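Local coordinates for inositol-1-monophosphatase SuhB (PDB 2Q74), which probably catalyses the magnesium-dependent hydrolysis of inositol 1-phosphate to free myo-inositol and phosphate, and forms a homodimer when magnesium binds, at residues 18-22 and 66-71; 77-83 and 98-104; 130-134 and 146-150. One frame throughout, in Å; residues are numbered along the deposited sequence.

Interaction 1: residues 18-22 and 66-71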
ATOM      1  N   LEU A  18      20.417  12.674  -7.356  1.00 63.06           N
ATOM      2  CA  LEU A  18      19.622  12.531  -8.565  1.00 62.44           C
ATOM      3  C   LEU A  18      18.225  11.995  -8.273  1.00 62.06           C
ATOM      4  O   LEU A  18      17.238  12.482  -8.845  1.00 61.85           O
ATOM      5  CB  LEU A  18      20.315  11.625  -9.576  1.00 62.23           C
ATOM      6  CG  LEU A  18      21.544  12.192 -10.265  1.00 61.86           C
ATOM      7  CD1 LEU A  18      21.877  11.329 -11.441  1.00 62.09           C
ATOM      8  CD2 LEU A  18      21.315  13.610 -10.722  1.00 62.81           C
ATOM      9  N   ALA A  19      18.147  11.006  -7.384  1.00 61.34           N
ATOM     10  CA  ALA A  19      16.872  10.448  -6.966  1.00 60.90           C
ATOM     11  C   ALA A  19      15.968  11.540  -6.373  1.00 60.74           C
ATOM     12  O   ALA A  19      14.788  11.685  -6.774  1.00 61.14           O
ATOM     13  CB  ALA A  19      17.092   9.327  -5.964  1.00 60.56           C
ATOM     14  N   ALA A  20      16.523  12.328  -5.453  1.00 60.13           N
ATOM     15  CA  ALA A  20      15.765  13.392  -4.774  1.00 59.89           C
ATOM     16  C   ALA A  20      15.301  14.454  -5.761  1.00 59.87           C
ATOM     17  O   ALA A  20      14.137  14.890  -5.723  1.00 60.06           O
ATOM     18  CB  ALA A  20      16.585  14.044  -3.674  1.00 59.23           C
ATOM     19  N   GLU A  21      16.217  14.876  -6.630  1.00 59.68           N
ATOM     20  CA  GLU A  21      15.893  15.807  -7.707  1.00 59.75           C
ATOM     21  C   GLU A  21      14.744  15.312  -8.560  1.00 58.59           C
ATOM     22  O   GLU A  21      13.763  16.004  -8.750  1.00 59.08           O
ATOM     23  CB  GLU A  21      17.090  15.981  -8.631  1.00 60.07           C
ATOM     24  CG  GLU A  21      18.083  17.018  -8.239  1.00 61.84           C
ATOM     25  CD  GLU A  21      19.156  17.141  -9.290  1.00 64.32           C
ATOM     26  OE1 GLU A  21      18.814  17.422 -10.463  1.00 67.20           O
ATOM     27  OE2 GLU A  21      20.339  16.912  -8.953  1.00 67.74           O
ATOM     28  N   ALA A  22      14.901  14.109  -9.093  1.00 57.69           N
ATOM     29  CA  ALA A  22      13.933  13.521 -10.009  1.00 57.07           C
ATOM     30  C   ALA A  22      12.567  13.340  -9.329  1.00 56.76           C
ATOM     31  O   ALA A  22      11.531  13.603  -9.940  1.00 56.84           O
ATOM     32  CB  ALA A  22      14.460  12.209 -10.561  1.00 56.53           C
ATOM     33  N   LEU A  66      15.643  14.326 -17.726  1.00 67.44           N
ATOM     34  CA  LEU A  66      16.268  15.033 -16.613  1.00 66.62           C
ATOM     35  C   LEU A  66      17.459  14.261 -16.095  1.00 66.45           C
ATOM     36  O   LEU A  66      18.533  14.811 -15.904  1.00 66.05           O
ATOM     37  CB  LEU A  66      15.255  15.241 -15.478  1.00 66.40           C
ATOM     38  CG  LEU A  66      15.658  16.048 -14.228  1.00 66.33           C
ATOM     39  CD1 LEU A  66      14.421  16.488 -13.464  1.00 64.81           C
ATOM     40  CD2 LEU A  66      16.576  15.282 -13.312  1.00 64.28           C
ATOM     41  N   LEU A  67      17.260  12.971 -15.877  1.00 66.74           N
ATOM     42  CA  LEU A  67      18.296  12.110 -15.312  1.00 66.94           C
ATOM     43  C   LEU A  67      19.482  11.905 -16.249  1.00 67.99           C
ATOM     44  O   LEU A  67      20.634  11.874 -15.798  1.00 67.73           O
ATOM     45  CB  LEU A  67      17.701  10.759 -14.944  1.00 66.37           C
ATOM     46  CG  LEU A  67      16.824  10.749 -13.700  1.00 65.26           C
ATOM     47  CD1 LEU A  67      16.056   9.449 -13.627  1.00 64.29           C
ATOM     48  CD2 LEU A  67      17.656  10.944 -12.446  1.00 64.28           C
ATOM     49  N   ARG A  68      19.195  11.751 -17.538  1.00 69.02           N
ATOM     50  CA  ARG A  68      20.242  11.592 -18.540  1.00 70.16           C
ATOM     51  C   ARG A  68      21.106  12.842 -18.657  1.00 70.76           C
ATOM     52  O   ARG A  68      22.330  12.742 -18.714  1.00 70.71           O
ATOM     53  CB  ARG A  68      19.632  11.235 -19.896  1.00 70.18           C
ATOM     54  CG  ARG A  68      19.146   9.784 -19.982  1.00 70.89           C
ATOM     55  CD  ARG A  68      18.582   9.436 -21.362  1.00 71.53           C
ATOM     56  NE  ARG A  68      18.074   8.062 -21.414  1.00 72.75           N
ATOM     57  CZ  ARG A  68      18.816   6.969 -21.616  1.00 73.05           C
ATOM     58  NH1 ARG A  68      20.131   7.052 -21.803  1.00 72.88           N
ATOM     59  NH2 ARG A  68      18.231   5.777 -21.631  1.00 73.56           N
ATOM     60  N   ASP A  69      20.465  14.011 -18.687  1.00 71.46           N
ATOM     61  CA  ASP A  69      21.168  15.286 -18.768  1.00 71.90           C
ATOM     62  C   ASP A  69      22.028  15.486 -17.537  1.00 71.56           C
ATOM     63  O   ASP A  69      23.205  15.781 -17.649  1.00 71.96           O
ATOM     64  CB  ASP A  69      20.180  16.452 -18.914  1.00 72.22           C
ATOM     65  CG  ASP A  69      19.405  16.409 -20.235  1.00 73.76           C
ATOM     66  OD1 ASP A  69      19.892  15.781 -21.198  1.00 76.66           O
ATOM     67  OD2 ASP A  69      18.305  17.005 -20.318  1.00 75.10           O
ATOM     68  N   ARG A  70      21.449  15.299 -16.363  1.00 71.14           N
ATOM     69  CA  ARG A  70      22.184  15.512 -15.124  1.00 70.85           C
ATOM     70  C   ARG A  70      23.372  14.563 -15.002  1.00 71.74           C
ATOM     71  O   ARG A  70      24.410  14.907 -14.444  1.00 71.65           O
ATOM     72  CB  ARG A  70      21.248  15.370 -13.923  1.00 70.23           C
ATOM     73  CG  ARG A  70      20.219  16.495 -13.799  1.00 67.52           C
ATOM     74  CD  ARG A  70      20.853  17.779 -13.325  1.00 62.95           C
ATOM     75  NE  ARG A  70      21.346  17.645 -11.957  1.00 61.76           N
ATOM     76  CZ  ARG A  70      22.499  18.126 -11.508  1.00 59.70           C
ATOM     77  NH1 ARG A  70      23.333  18.758 -12.315  1.00 60.27           N
ATOM     78  NH2 ARG A  70      22.829  17.962 -10.244  1.00 58.56           N
ATOM     79  N   LEU A  71      23.214  13.362 -15.534  1.00 72.86           N
ATOM     80  CA  LEU A  71      24.287  12.388 -15.535  1.00 73.69           C
ATOM     81  C   LEU A  71      25.369  12.753 -16.538  1.00 73.80           C
ATOM     82  O   LEU A  71      26.541  12.485 -16.303  1.00 73.83           O
ATOM     83  CB  LEU A  71      23.743  10.987 -15.804  1.00 74.19           C
ATOM     84  CG  LEU A  71      23.209  10.246 -14.569  1.00 74.85           C
ATOM     85  CD1 LEU A  71      22.390   9.036 -14.968  1.00 74.92           C
ATOM     86  CD2 LEU A  71      24.339   9.837 -13.633  1.00 75.09           C
TER
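The helical segments 18-22 and 66-71, nearest at Leu-18 and Leu-67, run roughly antiparallel, their axes 10.6 Å apart at closest approach and their directions 141° apart. The side chain of Leu-18 reaches across and divides its two methyls between partners: CD1 lies 3.6 Å from CG of Leu-71, while CD2 meets the aliphatic root of Arg-70, 3.7 Å from its CB. A branched leucine suits this place because one residue can serve two neighbours on successive positions of the opposing helix. Ala-22, one turn after Leu-18, presents only a methyl, and CD2 of Leu-67 comes to 3.9 Å from its CB; the same CD2 also packs against CB of Leu-18.

These segments belong to helices 8-33 and 55-74, the helical pair that covers one face of the mixed sheet in the inositol monophosphatase fold. Ala-19 and Leu-67 both rest on Ile-123 of strand 120-127, and Leu-71 reaches Trp-101 and Leu-103 of strand 100-104.

Away from the sheet the contact turns polar. Glu-21 extends beyond CG and meets Arg-70 in a side-on salt bridge that uses two nitrogens. NE lies 2.9 Å from OE1, on the syn lone pair of that oxygen, and NH2 lies 3.0 Å from OE2. The carboxylate and guanidinium planes are 33° apart, so the pairing is twisted: OE2 stays in the guanidinium plane, whereas OE1 is tilted from it. Bends at chi2 and chi3 fold the arginine chain back toward Glu-21 instead of letting it run straight out. The remaining nitrogen, NH1, is hydrogen-bonded to OE1 of Gln-73, which further limits the rotation of the guanidinium.

Interaction 2: residues 77-83 and 98-104; sequences GDPILGE and RVTWVLD
Segments 77-83 and 98-104 run side by side in the same direction, Ile-80 and Leu-81 forming parallel beta bridges with Trp-101 and Val-102. Three backbone bonds lace them together: Trp-101 N to Pro-79 O (2.9 Å), Leu-81 N to Trp-101 O and Leu-103 N to Leu-81 O. Pro-79 has no N-H to offer Val-99 O; its ring carbon CD lies there instead, and the ladder begins only at its carbonyl. In Trp-101, CG stands beside the backbone N (chi1 -62°), which brings the indole NE1 to OD2 of Asp-78 at 3.0 Å, on the anti side of the carboxylate; Arg-75 forms a salt bridge with the same oxygen. CD1 of Ile-80 packs 3.7 Å from CB of Trp-101, and its CG2 touches CD2 of Leu-103, which also lies beside CA of Gly-82. At the far end OE1 of Glu-83 and OD1 of Asp-104 come to 3.1 Å, consistent with the magnesium site both are inferred to form. Strand 80-81 is an edge strand of its sheet within the chain; strand 100-104 lies between it and strand 120-127, with helix 55-74 over Ile-80 and Trp-101, helix 8-33 also over Trp-101, and Trp-234 of helix 233-245 against Val-102.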
ATOM      1  N   GLY A  77      31.339  10.401 -18.885  1.00 77.98           N
ATOM      2  CA  GLY A  77      31.505   9.278 -19.809  1.00 78.13           C
ATOM      3  C   GLY A  77      30.758   8.004 -19.434  1.00 78.10           C
ATOM      4  O   GLY A  77      30.988   6.947 -20.014  1.00 78.00           O
ATOM      5  N   ASP A  78      29.859   8.094 -18.462  1.00 77.92           N
ATOM      6  CA  ASP A  78      29.207   6.899 -17.927  1.00 77.60           C
ATOM      7  C   ASP A  78      28.021   6.433 -18.761  1.00 76.89           C
ATOM      8  O   ASP A  78      27.166   7.225 -19.147  1.00 76.71           O
ATOM      9  CB  ASP A  78      28.770   7.119 -16.486  1.00 77.83           C
ATOM     10  CG  ASP A  78      29.914   7.014 -15.520  1.00 78.17           C
ATOM     11  OD1 ASP A  78      31.061   7.319 -15.908  1.00 79.06           O
ATOM     12  OD2 ASP A  78      29.664   6.620 -14.370  1.00 79.02           O
ATOM     13  N   PRO A  79      27.987   5.133 -19.065  1.00 76.18           N
ATOM     14  CA  PRO A  79      26.846   4.527 -19.729  1.00 75.78           C
ATOM     15  C   PRO A  79      25.571   4.585 -18.914  1.00 75.55           C
ATOM     16  O   PRO A  79      25.609   4.519 -17.690  1.00 75.08           O
ATOM     17  CB  PRO A  79      27.283   3.071 -19.905  1.00 75.59           C
ATOM     18  CG  PRO A  79      28.750   3.123 -19.881  1.00 75.78           C
ATOM     19  CD  PRO A  79      29.073   4.158 -18.884  1.00 76.05           C
ATOM     20  N   ILE A  80      24.457   4.683 -19.623  1.00 75.83           N
ATOM     21  CA  ILE A  80      23.136   4.762 -19.032  1.00 76.23           C
ATOM     22  C   ILE A  80      22.262   3.678 -19.649  1.00 77.35           C
ATOM     23  O   ILE A  80      21.962   3.719 -20.845  1.00 77.68           O
ATOM     24  CB  ILE A  80      22.444   6.124 -19.324  1.00 75.90           C
ATOM     25  CG1 ILE A  80      23.351   7.317 -18.976  1.00 75.23           C
ATOM     26  CG2 ILE A  80      21.128   6.176 -18.608  1.00 75.22           C
ATOM     27  CD1 ILE A  80      23.889   7.303 -17.587  1.00 75.55           C
ATOM     28  N   LEU A  81      21.862   2.708 -18.834  1.00 78.67           N
ATOM     29  CA  LEU A  81      20.802   1.770 -19.208  1.00 79.76           C
ATOM     30  C   LEU A  81      19.487   2.264 -18.602  1.00 80.93           C
ATOM     31  O   LEU A  81      19.255   2.159 -17.394  1.00 80.52           O
ATOM     32  CB  LEU A  81      21.117   0.356 -18.719  1.00 79.76           C
ATOM     33  CG  LEU A  81      20.009  -0.698 -18.885  1.00 80.01           C
ATOM     34  CD1 LEU A  81      19.684  -0.964 -20.346  1.00 80.52           C
ATOM     35  CD2 LEU A  81      20.387  -1.991 -18.189  1.00 79.94           C
ATOM     36  N   GLY A  82      18.637   2.830 -19.448  1.00 82.62           N
ATOM     37  CA  GLY A  82      17.349   3.315 -19.002  1.00 84.04           C
ATOM     38  C   GLY A  82      16.263   2.285 -19.190  1.00 85.57           C
ATOM     39  O   GLY A  82      16.486   1.200 -19.742  1.00 85.90           O
ATOM     40  N   GLU A  83      15.068   2.634 -18.731  1.00 87.30           N
ATOM     41  CA  GLU A  83      13.879   1.850 -19.036  1.00 88.65           C
ATOM     42  C   GLU A  83      13.658   1.808 -20.563  1.00 89.22           C
ATOM     43  O   GLU A  83      12.869   0.995 -21.052  1.00 89.36           O
ATOM     44  CB  GLU A  83      12.676   2.460 -18.302  1.00 89.03           C
ATOM     45  CG  GLU A  83      11.445   1.566 -18.211  1.00 90.26           C
ATOM     46  CD  GLU A  83      10.154   2.369 -18.087  1.00 90.85           C
ATOM     47  OE1 GLU A  83      10.117   3.366 -17.314  1.00 90.60           O
ATOM     48  OE2 GLU A  83       9.179   1.989 -18.776  1.00 91.50           O
ATOM     49  N   ARG A  98      34.735   1.463 -15.178  1.00 71.91           N
ATOM     50  CA  ARG A  98      33.578   2.152 -15.753  1.00 71.98           C
ATOM     51  C   ARG A  98      32.256   1.745 -15.072  1.00 71.19           C
ATOM     52  O   ARG A  98      32.031   0.566 -14.821  1.00 71.48           O
ATOM     53  CB  ARG A  98      33.493   1.875 -17.256  1.00 72.31           C
ATOM     54  CG  ARG A  98      32.506   2.770 -17.993  1.00 74.66           C
ATOM     55  CD  ARG A  98      33.178   3.883 -18.823  1.00 78.23           C
ATOM     56  NE  ARG A  98      34.055   4.776 -18.056  1.00 79.76           N
ATOM     57  CZ  ARG A  98      34.353   6.036 -18.396  1.00 81.84           C
ATOM     58  NH1 ARG A  98      33.839   6.605 -19.489  1.00 82.93           N
ATOM     59  NH2 ARG A  98      35.170   6.748 -17.624  1.00 81.61           N
ATOM     60  N   VAL A  99      31.397   2.726 -14.788  1.00 70.38           N
ATOM     61  CA  VAL A  99      30.113   2.500 -14.108  1.00 69.71           C
ATOM     62  C   VAL A  99      28.917   2.742 -15.035  1.00 69.08           C
ATOM     63  O   VAL A  99      28.949   3.625 -15.887  1.00 69.28           O
ATOM     64  CB  VAL A  99      29.965   3.418 -12.880  1.00 69.63           C
ATOM     65  CG1 VAL A  99      28.506   3.796 -12.659  1.00 69.83           C
ATOM     66  CG2 VAL A  99      30.544   2.766 -11.652  1.00 68.93           C
ATOM     67  N   THR A 100      27.863   1.959 -14.844  1.00 68.18           N
ATOM     68  CA  THR A 100      26.648   2.068 -15.638  1.00 67.78           C
ATOM     69  C   THR A 100      25.471   2.441 -14.745  1.00 67.23           C
ATOM     70  O   THR A 100      25.204   1.772 -13.742  1.00 67.26           O
ATOM     71  CB  THR A 100      26.309   0.746 -16.345  1.00 67.69           C
ATOM     72  OG1 THR A 100      27.281   0.487 -17.357  1.00 67.88           O
ATOM     73  CG2 THR A 100      24.907   0.798 -16.983  1.00 67.13           C
ATOM     74  N   TRP A 101      24.761   3.497 -15.118  1.00 66.11           N
ATOM     75  CA  TRP A 101      23.620   3.940 -14.334  1.00 65.16           C
ATOM     76  C   TRP A 101      22.366   3.271 -14.848  1.00 64.92           C
ATOM     77  O   TRP A 101      21.996   3.444 -16.003  1.00 64.91           O
ATOM     78  CB  TRP A 101      23.518   5.457 -14.353  1.00 64.30           C
ATOM     79  CG  TRP A 101      24.722   6.040 -13.743  1.00 63.32           C
ATOM     80  CD1 TRP A 101      25.875   6.335 -14.378  1.00 62.64           C
ATOM     81  CD2 TRP A 101      24.925   6.344 -12.361  1.00 62.68           C
ATOM     82  NE1 TRP A 101      26.790   6.832 -13.489  1.00 62.59           N
ATOM     83  CE2 TRP A 101      26.238   6.844 -12.239  1.00 62.13           C
ATOM     84  CE3 TRP A 101      24.122   6.252 -11.209  1.00 62.70           C
ATOM     85  CZ2 TRP A 101      26.782   7.247 -11.014  1.00 62.14           C
ATOM     86  CZ3 TRP A 101      24.655   6.653  -9.985  1.00 62.64           C
ATOM     87  CH2 TRP A 101      25.980   7.146  -9.901  1.00 62.75           C
ATOM     88  N   VAL A 102      21.746   2.467 -13.988  1.00 64.80           N
ATOM     89  CA  VAL A 102      20.529   1.740 -14.326  1.00 64.79           C
ATOM     90  C   VAL A 102      19.371   2.462 -13.670  1.00 64.77           C
ATOM     91  O   VAL A 102      19.368   2.641 -12.450  1.00 64.47           O
ATOM     92  CB  VAL A 102      20.553   0.306 -13.782  1.00 64.92           C
ATOM     93  CG1 VAL A 102      19.348  -0.487 -14.275  1.00 64.70           C
ATOM     94  CG2 VAL A 102      21.855  -0.398 -14.180  1.00 65.36           C
ATOM     95  N   LEU A 103      18.385   2.888 -14.455  1.00 64.50           N
ATOM     96  CA  LEU A 103      17.352   3.689 -13.844  1.00 64.56           C
ATOM     97  C   LEU A 103      15.908   3.491 -14.305  1.00 64.05           C
ATOM     98  O   LEU A 103      15.648   2.982 -15.392  1.00 63.92           O
ATOM     99  CB  LEU A 103      17.770   5.159 -13.816  1.00 64.92           C
ATOM    100  CG  LEU A 103      18.101   5.983 -15.051  1.00 65.89           C
ATOM    101  CD1 LEU A 103      19.412   6.732 -14.784  1.00 65.87           C
ATOM    102  CD2 LEU A 103      18.245   5.158 -16.265  1.00 67.47           C
ATOM    103  N   ASP A 104      14.990   3.832 -13.398  1.00 63.44           N
ATOM    104  CA  ASP A 104      13.563   3.897 -13.678  1.00 63.18           C
ATOM    105  C   ASP A 104      13.004   5.179 -13.046  1.00 62.52           C
ATOM    106  O   ASP A 104      12.946   5.309 -11.814  1.00 62.33           O
ATOM    107  CB  ASP A 104      12.804   2.682 -13.142  1.00 63.44           C
ATOM    108  CG  ASP A 104      11.377   2.600 -13.692  1.00 64.52           C
ATOM    109  OD1 ASP A 104      10.948   3.556 -14.364  1.00 65.98           O
ATOM    110  OD2 ASP A 104      10.679   1.591 -13.469  1.00 65.21           O
TER

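Interaction 3: residues 130-134 and 146-150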
ATOM      1  N   ILE A 130      27.236  -5.799 -11.354  1.00 72.06           N
ATOM      2  CA  ILE A 130      27.037  -5.823  -9.908  1.00 71.82           C
ATOM      3  C   ILE A 130      26.684  -4.425  -9.427  1.00 71.05           C
ATOM      4  O   ILE A 130      27.349  -3.472  -9.794  1.00 71.05           O
ATOM      5  CB  ILE A 130      28.314  -6.278  -9.167  1.00 72.18           C
ATOM      6  CG1 ILE A 130      28.809  -7.622  -9.726  1.00 73.33           C
ATOM      7  CG2 ILE A 130      28.054  -6.362  -7.654  1.00 71.68           C
ATOM      8  CD1 ILE A 130      27.709  -8.727  -9.754  1.00 74.23           C
ATOM      9  N   THR A 131      25.651  -4.311  -8.597  1.00 70.09           N
ATOM     10  CA  THR A 131      25.256  -3.033  -8.013  1.00 69.37           C
ATOM     11  C   THR A 131      26.128  -2.635  -6.808  1.00 68.91           C
ATOM     12  O   THR A 131      26.145  -3.290  -5.765  1.00 69.06           O
ATOM     13  CB  THR A 131      23.782  -3.032  -7.601  1.00 69.43           C
ATOM     14  OG1 THR A 131      22.975  -3.472  -8.704  1.00 69.98           O
ATOM     15  CG2 THR A 131      23.328  -1.629  -7.210  1.00 68.86           C
ATOM     16  N   VAL A 132      26.845  -1.532  -6.990  1.00 68.20           N
ATOM     17  CA  VAL A 132      27.810  -0.998  -6.036  1.00 67.31           C
ATOM     18  C   VAL A 132      27.195   0.112  -5.180  1.00 66.63           C
ATOM     19  O   VAL A 132      27.620   0.356  -4.044  1.00 66.25           O
ATOM     20  CB  VAL A 132      29.014  -0.424  -6.803  1.00 67.21           C
ATOM     21  CG1 VAL A 132      30.056   0.118  -5.846  1.00 67.70           C
ATOM     22  CG2 VAL A 132      29.608  -1.489  -7.703  1.00 67.36           C
ATOM     23  N   ALA A 133      26.206   0.802  -5.743  1.00 66.00           N
ATOM     24  CA  ALA A 133      25.542   1.889  -5.042  1.00 65.28           C
ATOM     25  C   ALA A 133      24.175   2.167  -5.646  1.00 64.24           C
ATOM     26  O   ALA A 133      23.930   1.894  -6.821  1.00 64.27           O
ATOM     27  CB  ALA A 133      26.399   3.135  -5.084  1.00 65.34           C
ATOM     28  N   GLY A 134      23.280   2.709  -4.835  1.00 62.77           N
ATOM     29  CA  GLY A 134      21.908   2.859  -5.279  1.00 61.55           C
ATOM     30  C   GLY A 134      21.077   3.792  -4.438  1.00 60.00           C
ATOM     31  O   GLY A 134      21.419   4.080  -3.298  1.00 59.90           O
ATOM     32  N   SER A 146      18.945   4.759   0.504  1.00 59.19           N
ATOM     33  CA  SER A 146      20.180   4.551  -0.252  1.00 59.68           C
ATOM     34  C   SER A 146      21.154   3.618   0.420  1.00 60.46           C
ATOM     35  O   SER A 146      21.056   3.366   1.618  1.00 61.29           O
ATOM     36  CB  SER A 146      20.868   5.886  -0.514  1.00 59.74           C
ATOM     37  OG  SER A 146      21.144   6.574   0.701  1.00 59.51           O
ATOM     38  N   ALA A 147      22.109   3.117  -0.359  1.00 61.01           N
ATOM     39  CA  ALA A 147      23.113   2.204   0.149  1.00 61.27           C
ATOM     40  C   ALA A 147      24.302   2.189  -0.789  1.00 61.91           C
ATOM     41  O   ALA A 147      24.205   2.658  -1.923  1.00 61.98           O
ATOM     42  CB  ALA A 147      22.528   0.824   0.275  1.00 60.91           C
ATOM     43  N   ALA A 148      25.415   1.665  -0.292  1.00 62.57           N
ATOM     44  CA  ALA A 148      26.610   1.391  -1.090  1.00 63.63           C
ATOM     45  C   ALA A 148      27.379   0.206  -0.474  1.00 64.40           C
ATOM     46  O   ALA A 148      27.335   0.011   0.745  1.00 64.22           O
ATOM     47  CB  ALA A 148      27.490   2.618  -1.173  1.00 63.45           C
ATOM     48  N   THR A 149      28.061  -0.587  -1.309  1.00 65.40           N
ATOM     49  CA  THR A 149      28.723  -1.823  -0.832  1.00 66.21           C
ATOM     50  C   THR A 149      29.656  -1.552   0.313  1.00 66.37           C
ATOM     51  O   THR A 149      30.580  -0.750   0.190  1.00 66.20           O
ATOM     52  CB  THR A 149      29.532  -2.548  -1.920  1.00 66.32           C
ATOM     53  OG1 THR A 149      30.048  -1.592  -2.856  1.00 67.28           O
ATOM     54  CG2 THR A 149      28.665  -3.553  -2.659  1.00 67.29           C
ATOM     55  N   GLY A 150      29.394  -2.217   1.434  1.00 66.99           N
ATOM     56  CA  GLY A 150      30.221  -2.102   2.622  1.00 67.48           C
ATOM     57  C   GLY A 150      29.873  -0.936   3.518  1.00 67.74           C
ATOM     58  O   GLY A 150      30.402  -0.821   4.615  1.00 68.41           O
TER
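Backbone hydrogen bonds carry most of the contact between Val-132, Ala-133 and Gly-134 on one side and Ala-147, Ala-148 and, just past the strand end, Thr-149 on the other. Gly-134 and Ala-147 form an antiparallel hydrogen-bonded pair, with Gly-134 N 3.1 Å from Ala-147 O and Ala-147 N 3.2 Å from Gly-134 O. Beyond the non-hydrogen-bonded pair Ala-133 and Ala-148, hydrogen bonding resumes where Thr-149 N donates to Val-132 O at 2.9 Å. That carbonyl also receives a weak bond from the hydroxyl OG1 of Thr-149, 3.3 Å away, so main chain and side chain of one threonine converge on a single acceptor. CG1 of Val-132, which chi1 of -179° sets anti to the backbone N, lies in van der Waals contact beside the same OG1. The strand segments are 143° apart in direction, a twisted antiparallel pair.

Weaker CA-H...O contacts fill the gaps between these bonds. CA of Ala-148 approaches O of Val-132 at 3.3 Å, and CA of Ser-146 lies equally near O of Gly-134.

Apolar contact is slight and made by small groups. The methyls of Ala-133 and Ala-148 meet at 4.1 Å on the face covered by helix 8-33, where Leu-11 and Arg-12 touch Ala-133 and Pro-8 touches Ala-148. Alanine suits both places, since short side chains allow a helix to lie close on the sheet. On the other face Ala-147 meets Ile-242 and Glu-245 of helix 233-245.

The polar end of Ser-146 turns elsewhere, its OG hydrogen-bonded to Glu-16 of helix 8-33. Val-132 and Ala-133 together face Ala-125 of strand 120-127 in a classic beta bulge, and strands 130-138 and 143-148 form a beta hairpin within the large mixed sheet, sandwiched between helices as in the alpha-beta-alpha-beta-alpha fold of this family.

Interactions 2 and 3 both belong to the large mixed sheet, the first at its parallel edge and the second in an antiparallel hairpin farther in, whereas interaction 1 joins two helices lying on one face of that sheet. Interaction 1 touches interaction 2 directly: Arg-68 and Leu-71 pack on Ile-80, and helix 55-74 leads on to strand 80-81. Interaction 3 touches neither, though helix 8-33 serves both it and interaction 1. Interaction 3 is the buried contact and relies on backbone bonds and small residues; the other two are partly buried. Interaction 1 pairs leucine packing with a salt bridge, and interaction 2 alone carries acidic residues of the inferred magnesium site.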